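Local coordinates for protein gamma-glutamyl phosphate reductase (Thermotoga maritima, PDB 1O20) that probably catalyses the NADPH-dependent reduction of L-glutamyl phosphate to glutamate semialdehyde, the second step in making proline from glutamate, at residues Glu65-Arg70 with Ser75-Leu80; Glu290-Gly295 with Glu306-Val311; Lys40-Ile45 with Ala147-Asn152. One frame throughout, in Å; residues are numbered along the deposited sequence.

Interaction 1: residues Glu65-Arg70 with Ser75-Leu80; sequences EKARER and SLVDRL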
loop_
_atom_site.group_PDB
_atom_site.type_symbol
_atom_site.label_atom_id
_atom_site.label_comp_id
_atom_site.label_asym_id
_atom_site.label_seq_id
_atom_site.Cartn_x
_atom_site.Cartn_y
_atom_site.Cartn_z
ATOM N N GLU A 65 -24.217 -11.161 -8.011
ATOM C CA GLU A 65 -25.293 -11.335 -9.023
ATOM C C GLU A 65 -25.649 -9.958 -9.580
ATOM O O GLU A 65 -25.939 -9.846 -10.744
ATOM C CB GLU A 65 -26.546 -12.040 -8.469
ATOM N N LYS A 66 -25.552 -8.909 -8.749
ATOM C CA LYS A 66 -25.826 -7.553 -9.210
ATOM C C LYS A 66 -24.751 -7.110 -10.197
ATOM O O LYS A 66 -25.064 -6.503 -11.199
ATOM C CB LYS A 66 -25.937 -6.547 -8.043
ATOM C CG LYS A 66 -27.352 -6.341 -7.491
ATOM C CD LYS A 66 -27.357 -5.244 -6.374
ATOM C CE LYS A 66 -28.660 -4.422 -6.321
ATOM N NZ LYS A 66 -28.473 -3.039 -5.693
ATOM N N ALA A 67 -23.490 -7.421 -9.942
ATOM C CA ALA A 67 -22.422 -7.033 -10.868
ATOM C C ALA A 67 -22.535 -7.769 -12.234
ATOM O O ALA A 67 -22.246 -7.193 -13.302
ATOM C CB ALA A 67 -21.086 -7.319 -10.252
ATOM N N ARG A 68 -22.936 -9.036 -12.183
ATOM C CA ARG A 68 -23.093 -9.843 -13.391
ATOM C C ARG A 68 -24.277 -9.333 -14.216
ATOM O O ARG A 68 -24.129 -9.130 -15.399
ATOM C CB ARG A 68 -23.237 -11.335 -13.043
ATOM C CG ARG A 68 -21.919 -11.930 -12.527
ATOM C CD ARG A 68 -21.956 -13.424 -12.256
ATOM N NE ARG A 68 -20.599 -13.948 -12.056
ATOM C CZ ARG A 68 -20.292 -14.932 -11.205
ATOM N NH1 ARG A 68 -21.223 -15.521 -10.461
ATOM N NH2 ARG A 68 -19.029 -15.309 -11.083
ATOM N N GLU A 69 -25.424 -9.073 -13.575
ATOM C CA GLU A 69 -26.544 -8.376 -14.216
ATOM C C GLU A 69 -26.124 -7.123 -15.014
ATOM O O GLU A 69 -26.596 -6.934 -16.125
ATOM C CB GLU A 69 -27.631 -8.015 -13.200
ATOM C CG GLU A 69 -28.758 -9.028 -13.083
ATOM C CD GLU A 69 -29.508 -8.953 -11.746
ATOM O OE1 GLU A 69 -29.552 -7.864 -11.102
ATOM O OE2 GLU A 69 -30.067 -9.996 -11.329
ATOM N N ARG A 70 -25.237 -6.296 -14.473
ATOM C CA ARG A 70 -24.698 -5.115 -15.167
ATOM C C ARG A 70 -23.577 -5.392 -16.151
ATOM O O ARG A 70 -22.939 -4.455 -16.640
ATOM C CB ARG A 70 -24.104 -4.137 -14.145
ATOM C CG ARG A 70 -25.106 -3.484 -13.240
ATOM C CD ARG A 70 -24.549 -2.280 -12.537
ATOM N NE ARG A 70 -23.800 -2.688 -11.364
ATOM C CZ ARG A 70 -22.494 -2.492 -11.153
ATOM N NH1 ARG A 70 -21.711 -1.867 -12.052
ATOM N NH2 ARG A 70 -21.963 -2.963 -10.019
ATOM N N SER A 75 -13.142 -10.533 -14.508
ATOM C CA SER A 75 -11.918 -10.271 -13.788
ATOM C C SER A 75 -12.151 -9.233 -12.659
ATOM O O SER A 75 -11.421 -9.204 -11.666
ATOM C CB SER A 75 -10.832 -9.806 -14.751
ATOM O OG SER A 75 -11.209 -8.635 -15.432
ATOM N N LEU A 76 -13.179 -8.400 -12.821
ATOM C CA LEU A 76 -13.508 -7.378 -11.820
ATOM C C LEU A 76 -14.522 -7.934 -10.825
ATOM O O LEU A 76 -14.486 -7.596 -9.657
ATOM C CB LEU A 76 -14.050 -6.092 -12.471
ATOM C CG LEU A 76 -13.211 -5.343 -13.533
ATOM C CD1 LEU A 76 -13.767 -3.938 -13.810
ATOM C CD2 LEU A 76 -11.763 -5.249 -13.179
ATOM N N VAL A 77 -15.415 -8.793 -11.294
ATOM C CA VAL A 77 -16.309 -9.516 -10.403
ATOM C C VAL A 77 -15.478 -10.306 -9.404
ATOM O O VAL A 77 -15.765 -10.322 -8.198
ATOM C CB VAL A 77 -17.190 -10.486 -11.182
ATOM C CG1 VAL A 77 -18.044 -11.353 -10.231
ATOM C CG2 VAL A 77 -18.068 -9.726 -12.168
ATOM N N ASP A 78 -14.427 -10.948 -9.901
ATOM C CA ASP A 78 -13.521 -11.721 -9.069
ATOM C C ASP A 78 -12.885 -10.922 -7.915
ATOM O O ASP A 78 -12.590 -11.482 -6.860
ATOM C CB ASP A 78 -12.432 -12.316 -9.942
ATOM C CG ASP A 78 -11.360 -13.003 -9.133
ATOM O OD1 ASP A 78 -11.709 -13.963 -8.414
ATOM O OD2 ASP A 78 -10.168 -12.639 -9.151
ATOM N N ARG A 79 -12.618 -9.639 -8.128
ATOM C CA ARG A 79 -12.125 -8.768 -7.056
ATOM C C ARG A 79 -13.127 -8.638 -5.940
ATOM O O ARG A 79 -12.775 -8.412 -4.817
ATOM C CB ARG A 79 -11.846 -7.363 -7.568
ATOM C CG ARG A 79 -10.676 -7.284 -8.540
ATOM C CD ARG A 79 -10.389 -5.826 -8.985
ATOM N NE ARG A 79 -9.233 -5.728 -9.886
ATOM C CZ ARG A 79 -8.779 -4.578 -10.396
ATOM N NH1 ARG A 79 -9.396 -3.421 -10.110
ATOM N NH2 ARG A 79 -7.705 -4.587 -11.189
ATOM N N LEU A 80 -14.387 -8.712 -6.294
ATOM C CA LEU A 80 -15.488 -8.483 -5.386
ATOM C C LEU A 80 -15.947 -9.782 -4.703
ATOM O O LEU A 80 -16.439 -9.784 -3.555
ATOM C CB LEU A 80 -16.609 -7.826 -6.191
ATOM C CG LEU A 80 -18.001 -8.046 -5.707
ATOM C CD1 LEU A 80 -18.123 -7.272 -4.378
ATOM C CD2 LEU A 80 -18.943 -7.521 -6.741
#

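Interaction 2: residues Glu290-Gly295 with Glu306-Val311; sequences ELRKHG and EIVPDV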
loop_
_atom_site.group_PDB
_atom_site.type_symbol
_atom_site.label_atom_id
_atom_site.label_comp_id
_atom_site.label_asym_id
_atom_site.label_seq_id
_atom_site.Cartn_x
_atom_site.Cartn_y
_atom_site.Cartn_z
ATOM N N GLU A 290 12.840 -13.264 -24.475
ATOM C CA GLU A 290 12.324 -13.824 -23.245
ATOM C C GLU A 290 11.054 -13.124 -22.768
ATOM O O GLU A 290 10.118 -13.770 -22.281
ATOM C CB GLU A 290 13.407 -13.830 -22.177
ATOM C CG GLU A 290 13.042 -14.576 -20.887
ATOM C CD GLU A 290 13.067 -16.097 -21.035
ATOM O OE1 GLU A 290 13.502 -16.575 -22.105
ATOM O OE2 GLU A 290 12.638 -16.790 -20.065
ATOM N N LEU A 291 11.001 -11.815 -22.918
ATOM C CA LEU A 291 9.793 -11.046 -22.589
ATOM C C LEU A 291 8.611 -11.532 -23.448
ATOM O O LEU A 291 7.508 -11.778 -22.953
ATOM C CB LEU A 291 10.052 -9.549 -22.795
ATOM C CG LEU A 291 10.865 -8.907 -21.664
ATOM C CD1 LEU A 291 11.455 -7.612 -22.100
ATOM C CD2 LEU A 291 9.964 -8.754 -20.407
ATOM N N ARG A 292 8.878 -11.719 -24.726
ATOM C CA ARG A 292 7.853 -12.226 -25.665
ATOM C C ARG A 292 7.398 -13.639 -25.340
ATOM O O ARG A 292 6.240 -13.933 -25.498
ATOM C CB ARG A 292 8.323 -12.122 -27.112
ATOM C CG ARG A 292 8.324 -10.663 -27.592
ATOM C CD ARG A 292 9.049 -10.416 -28.877
ATOM N NE ARG A 292 8.903 -9.032 -29.349
ATOM C CZ ARG A 292 9.594 -8.528 -30.357
ATOM N NH1 ARG A 292 10.458 -9.304 -30.992
ATOM N NH2 ARG A 292 9.423 -7.262 -30.756
ATOM N N LYS A 293 8.269 -14.474 -24.772
ATOM C CA LYS A 293 7.852 -15.827 -24.387
ATOM C C LYS A 293 6.785 -15.757 -23.297
ATOM O O LYS A 293 5.993 -16.679 -23.121
ATOM C CB LYS A 293 9.041 -16.641 -23.856
ATOM C CG LYS A 293 10.000 -17.198 -24.880
ATOM C CD LYS A 293 11.041 -18.229 -24.284
ATOM C CE LYS A 293 10.499 -19.102 -23.077
ATOM N NZ LYS A 293 11.600 -19.788 -22.273
ATOM N N HIS A 294 6.803 -14.673 -22.519
ATOM C CA HIS A 294 5.858 -14.472 -21.423
ATOM C C HIS A 294 4.668 -13.573 -21.796
ATOM O O HIS A 294 3.950 -13.077 -20.923
ATOM C CB HIS A 294 6.591 -13.895 -20.222
ATOM C CG HIS A 294 7.493 -14.872 -19.559
ATOM N ND1 HIS A 294 8.822 -15.020 -19.910
ATOM C CD2 HIS A 294 7.247 -15.796 -18.595
ATOM C CE1 HIS A 294 9.363 -15.974 -19.174
ATOM N NE2 HIS A 294 8.432 -16.447 -18.354
ATOM N N GLY A 295 4.467 -13.395 -23.095
ATOM C CA GLY A 295 3.367 -12.617 -23.619
ATOM C C GLY A 295 3.524 -11.102 -23.497
ATOM O O GLY A 295 2.534 -10.401 -23.569
ATOM N N GLU A 306 16.795 -0.035 -33.751
ATOM C CA GLU A 306 17.955 -0.360 -34.626
ATOM C C GLU A 306 18.439 -1.792 -34.383
ATOM O O GLU A 306 18.791 -2.495 -35.310
ATOM C CB GLU A 306 19.137 0.591 -34.450
ATOM C CG GLU A 306 18.903 1.960 -35.046
ATOM C CD GLU A 306 19.878 3.045 -34.572
ATOM O OE1 GLU A 306 20.800 2.753 -33.757
ATOM O OE2 GLU A 306 19.699 4.206 -35.048
ATOM N N ILE A 307 18.451 -2.205 -33.134
ATOM C CA ILE A 307 18.924 -3.518 -32.763
ATOM C C ILE A 307 17.877 -4.639 -32.908
ATOM O O ILE A 307 18.223 -5.705 -33.358
ATOM C CB ILE A 307 19.521 -3.459 -31.341
ATOM C CG1 ILE A 307 20.821 -2.636 -31.349
ATOM C CG2 ILE A 307 19.816 -4.867 -30.798
ATOM C CD1 ILE A 307 21.247 -2.060 -29.988
ATOM N N VAL A 308 16.626 -4.404 -32.509
ATOM C CA VAL A 308 15.545 -5.389 -32.624
ATOM C C VAL A 308 14.403 -4.744 -33.426
ATOM O O VAL A 308 13.529 -4.072 -32.854
ATOM C CB VAL A 308 15.019 -5.873 -31.260
ATOM C CG1 VAL A 308 14.080 -7.051 -31.452
ATOM C CG2 VAL A 308 16.168 -6.310 -30.337
ATOM N N PRO A 309 14.435 -4.912 -34.749
ATOM C CA PRO A 309 13.673 -4.054 -35.680
ATOM C C PRO A 309 12.168 -4.210 -35.640
ATOM O O PRO A 309 11.430 -3.341 -36.129
ATOM C CB PRO A 309 14.238 -4.439 -37.050
ATOM C CG PRO A 309 14.640 -5.901 -36.876
ATOM C CD PRO A 309 15.211 -5.933 -35.462
ATOM N N ASP A 310 11.679 -5.272 -35.029
ATOM C CA ASP A 310 10.236 -5.396 -34.915
ATOM C C ASP A 310 9.590 -4.818 -33.647
ATOM O O ASP A 310 8.376 -4.957 -33.490
ATOM C CB ASP A 310 9.798 -6.855 -35.110
ATOM C CG ASP A 310 10.344 -7.772 -34.062
ATOM O OD1 ASP A 310 11.288 -7.373 -33.346
ATOM O OD2 ASP A 310 9.901 -8.924 -33.872
ATOM N N VAL A 311 10.355 -4.222 -32.728
ATOM C CA VAL A 311 9.688 -3.677 -31.532
ATOM C C VAL A 311 8.759 -2.536 -31.932
ATOM O O VAL A 311 9.011 -1.788 -32.887
ATOM C CB VAL A 311 10.625 -3.236 -30.378
ATOM C CG1 VAL A 311 11.545 -4.377 -29.956
ATOM C CG2 VAL A 311 11.428 -2.000 -30.751
#

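Interaction 3: residues Lys40-Ile45 with Ala147-Asn152; sequences KAIKKI and ALKSGN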
loop_
_atom_site.group_PDB
_atom_site.type_symbol
_atom_site.label_atom_id
_atom_site.label_comp_id
_atom_site.label_asym_id
_atom_site.label_seq_id
_atom_site.Cartn_x
_atom_site.Cartn_y
_atom_site.Cartn_z
ATOM N N LYS A 40 -7.477 -9.576 21.827
ATOM C CA LYS A 40 -8.721 -10.297 22.147
ATOM C C LYS A 40 -9.831 -9.896 21.147
ATOM O O LYS A 40 -10.501 -10.773 20.578
ATOM C CB LYS A 40 -9.191 -9.980 23.558
ATOM C CG LYS A 40 -10.268 -10.909 24.102
ATOM C CD LYS A 40 -10.846 -10.384 25.406
ATOM C CE LYS A 40 -12.195 -11.100 25.742
ATOM N NZ LYS A 40 -12.706 -10.791 27.112
ATOM N N ALA A 41 -9.978 -8.592 20.910
ATOM C CA ALA A 41 -10.925 -8.071 19.905
ATOM C C ALA A 41 -10.657 -8.645 18.505
ATOM O O ALA A 41 -11.597 -9.048 17.839
ATOM C CB ALA A 41 -10.913 -6.578 19.858
ATOM N N ILE A 42 -9.395 -8.705 18.099
ATOM C CA ILE A 42 -8.995 -9.179 16.780
ATOM C C ILE A 42 -9.202 -10.689 16.661
ATOM O O ILE A 42 -9.619 -11.185 15.608
ATOM C CB ILE A 42 -7.525 -8.744 16.447
ATOM C CG1 ILE A 42 -7.450 -7.216 16.366
ATOM C CG2 ILE A 42 -7.053 -9.367 15.143
ATOM C CD1 ILE A 42 -6.086 -6.666 16.247
ATOM N N LYS A 43 -8.963 -11.412 17.748
ATOM C CA LYS A 43 -9.236 -12.837 17.798
ATOM C C LYS A 43 -10.743 -13.104 17.651
ATOM O O LYS A 43 -11.153 -14.013 16.916
ATOM C CB LYS A 43 -8.720 -13.437 19.123
ATOM C CG LYS A 43 -9.042 -14.912 19.351
ATOM C CD LYS A 43 -8.457 -15.783 18.243
ATOM C CE LYS A 43 -8.086 -17.199 18.686
ATOM N NZ LYS A 43 -7.351 -17.926 17.559
ATOM N N LYS A 44 -11.550 -12.343 18.389
ATOM C CA LYS A 44 -12.988 -12.422 18.264
ATOM C C LYS A 44 -13.482 -12.036 16.862
ATOM O O LYS A 44 -14.504 -12.597 16.407
ATOM C CB LYS A 44 -13.695 -11.580 19.345
ATOM C CG LYS A 44 -13.530 -12.253 20.711
ATOM C CD LYS A 44 -13.963 -11.436 21.882
ATOM C CE LYS A 44 -14.148 -12.364 23.117
ATOM N NZ LYS A 44 -15.244 -13.354 22.941
ATOM N N ILE A 45 -12.816 -11.059 16.220
ATOM C CA ILE A 45 -13.125 -10.726 14.848
ATOM C C ILE A 45 -12.957 -11.986 13.969
ATOM O O ILE A 45 -13.866 -12.360 13.218
ATOM C CB ILE A 45 -12.296 -9.551 14.322
ATOM C CG1 ILE A 45 -12.762 -8.224 14.920
ATOM C CG2 ILE A 45 -12.378 -9.494 12.762
ATOM C CD1 ILE A 45 -11.851 -7.061 14.591
ATOM N N ALA A 147 -5.676 -0.991 12.018
ATOM C CA ALA A 147 -6.028 0.179 12.788
ATOM C C ALA A 147 -6.226 -0.167 14.272
ATOM O O ALA A 147 -5.677 0.486 15.156
ATOM C CB ALA A 147 -7.275 0.824 12.232
ATOM N N LEU A 148 -7.043 -1.162 14.547
ATOM C CA LEU A 148 -7.350 -1.494 15.918
ATOM C C LEU A 148 -6.068 -1.866 16.694
ATOM O O LEU A 148 -5.900 -1.427 17.830
ATOM C CB LEU A 148 -8.367 -2.645 15.988
ATOM C CG LEU A 148 -9.811 -2.393 15.498
ATOM C CD1 LEU A 148 -10.681 -3.610 15.763
ATOM C CD2 LEU A 148 -10.401 -1.157 16.084
ATOM N N LYS A 149 -5.188 -2.654 16.066
ATOM C CA LYS A 149 -3.990 -3.141 16.717
ATOM C C LYS A 149 -3.125 -1.978 17.129
ATOM O O LYS A 149 -2.480 -2.022 18.191
ATOM C CB LYS A 149 -3.187 -4.008 15.800
ATOM C CG LYS A 149 -1.849 -4.507 16.377
ATOM C CD LYS A 149 -2.020 -5.716 17.268
ATOM C CE LYS A 149 -0.682 -6.157 17.923
ATOM N NZ LYS A 149 -0.597 -7.624 18.099
ATOM N N SER A 150 -3.078 -0.968 16.268
ATOM C CA SER A 150 -2.277 0.214 16.514
ATOM C C SER A 150 -2.990 1.272 17.347
ATOM O O SER A 150 -2.490 2.384 17.501
ATOM C CB SER A 150 -1.710 0.785 15.208
ATOM O OG SER A 150 -2.702 1.079 14.269
ATOM N N GLY A 151 -4.144 0.937 17.926
ATOM C CA GLY A 151 -4.847 1.866 18.768
ATOM C C GLY A 151 -5.634 2.952 18.062
ATOM O O GLY A 151 -6.031 3.957 18.681
ATOM N N ASN A 152 -5.904 2.756 16.784
ATOM C CA ASN A 152 -6.703 3.695 16.008
ATOM C C ASN A 152 -8.135 3.225 15.692
ATOM O O ASN A 152 -8.349 2.095 15.316
ATOM C CB ASN A 152 -5.955 3.966 14.694
ATOM C CG ASN A 152 -4.538 4.472 14.923
ATOM O OD1 ASN A 152 -4.345 5.495 15.575
ATOM N ND2 ASN A 152 -3.567 3.741 14.458
#

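Interaction 1: residues Glu65-Arg70 with Ser75-Leu80
Ala67 and Arg68 on one helix meet Val77 and Leu80 on the next, in a helical hairpin whose arms run nearly antiparallel: the axes of the two short segments make 164° and come within 10.2 Å. Following Glu65-Arg70 along the chain, Ala67 is the first residue to touch. Its CB points into the interface and faces two branched side chains, with Leu80 CD2 4.1 Å away and Val77 CG2 4.3 Å away. The backbones are nearest here too, Ala67 CA lying 6.6 Å from Val77 CA, so the small alanine marks the place where the arms draw together.

Arg68 comes next and works from the flank. Its chain runs extended from CG to NE, crossing the valine side chain at about a right angle, and Arg68 NE passes 4.1 Å from Val77 CG1, with NH2 close by. That methyl lies anti to its own backbone N (chi1 175°), which turns it to the arginine and leaves CG2 for Ala67. The guanidinium meets the valine obliquely; its charge is answered by Glu74, just ahead of the second segment, in a salt bridge to NE at the exposed side of the contact.

Val72, in the connecting loop, packs on both Ala67 and Val77 at the closed end of the hairpin. Toward the other end Val77 also rests on Val64 and Leu80 on Asp63, while Asn60 ND2 bonds to Leu80 O, so helix 74-80 folds back along helix 53-69; Leu80 further touches Ala162, next to helix 163-177.

Interaction 2: residues Glu290-Gly295 with Glu306-Val311
Arg292 and Asp310 reach for each other from opposite directions and form a salt bridge, with Arg292 NH1 3.0 Å from Asp310 OD2. Asp310 OD1 lies in the guanidinium plane at its edge and takes a weak hydrogen bond from each terminal nitrogen: 3.2 Å from Arg292 NH1, bent to 150°, and the same length from Arg292 NH2. The carboxylate plane stands 87° to the guanidinium, so this is no coplanar two-on-two pair; one oxygen is shared by both nitrogens while the other approaches obliquely.

Two valines of the turn also touch the guanidinium: Val311 CG1 is 3.7 Å from Arg292 NH2, and Val308 CG1 stays near NH1. A type I turn from Val308 to Val311 presents all three partners to the arginine. With a leucine in place of Arg292, Asp310 would probably lose its charged mate and be freer to turn.

Gly295, at positive phi, closes helix 277-293 with a Schellman motif before strand 297-300. Helix 302-307 follows, its Ile307 packing on Leu284 of helix 277-293, and Val311 rests on Val298 as the chain enters strand 312-313 at the margin of the larger parallel sheet.

Interaction 3: residues Lys40-Ile45 with Ala147-Asn152
Ile45 and Leu148 meet methyl to methyl where helix 35-51 packs on helix 138-149, the helix joining parallel strands 129-132 and 154-157 in a beta-alpha-beta unit of the four-stranded sheet, consistent with the Rossmann-like cofactor domain of aldehyde dehydrogenases. The close part is made mostly by aliphatic carbons, with no hydrogen bond across it. Ile45 CD1 lies 3.8 Å from Leu148 CD1, the two side chains set obliquely. Beside them Ile42, stretched out to its tip (chi2 172°), crosses Lys149 at about a right angle and brings Ile42 CD1 to 4.0 Å from Lys149 CB. Cys94 touches both isoleucines from helix 84-99, and Ile173 covers Ile45 from helix 163-177.

Packing slackens at Ala41, whose CB faces the partner but stays 5.1 Å off. On the outer side of helix 35-51, Lys40 and Lys43 are exposed to solvent, and Lys44 makes a salt bridge to Glu179. Lys149 behaves differently: it is buried, and its ammonium is held by Leu100 O, Val97 O and Asn39 OD1.

Beyond the contact a Schellman motif ends helix 138-149. Gly151, at positive phi (78°), donates its N-H to Leu148 O, and Asn152 N closes the turn on Ala147 O at 2.8 Å.

Overall arrangement
Interactions 1 and 3 are mostly buried and held largely by aliphatic contacts, with no hydrogen bond across either, and they hold consecutive helices, 53-69 and 35-51, to different partners. Interaction 1 is a local hairpin of neighbouring helices, whereas interaction 3 spans about a hundred residues and ties an early helix to one flanking the four-stranded sheet; the nearest atoms of the two contacts are about 17 Å apart. Interaction 2 belongs to the other, seven-stranded sheet and lies across the chain's centre from interaction 3. It is only partly buried and peripheral, and its main contact is a salt bridge. Arginine appears in interactions 1 and 2, but in interaction 1 its carboxylate partner lies outside the two segments.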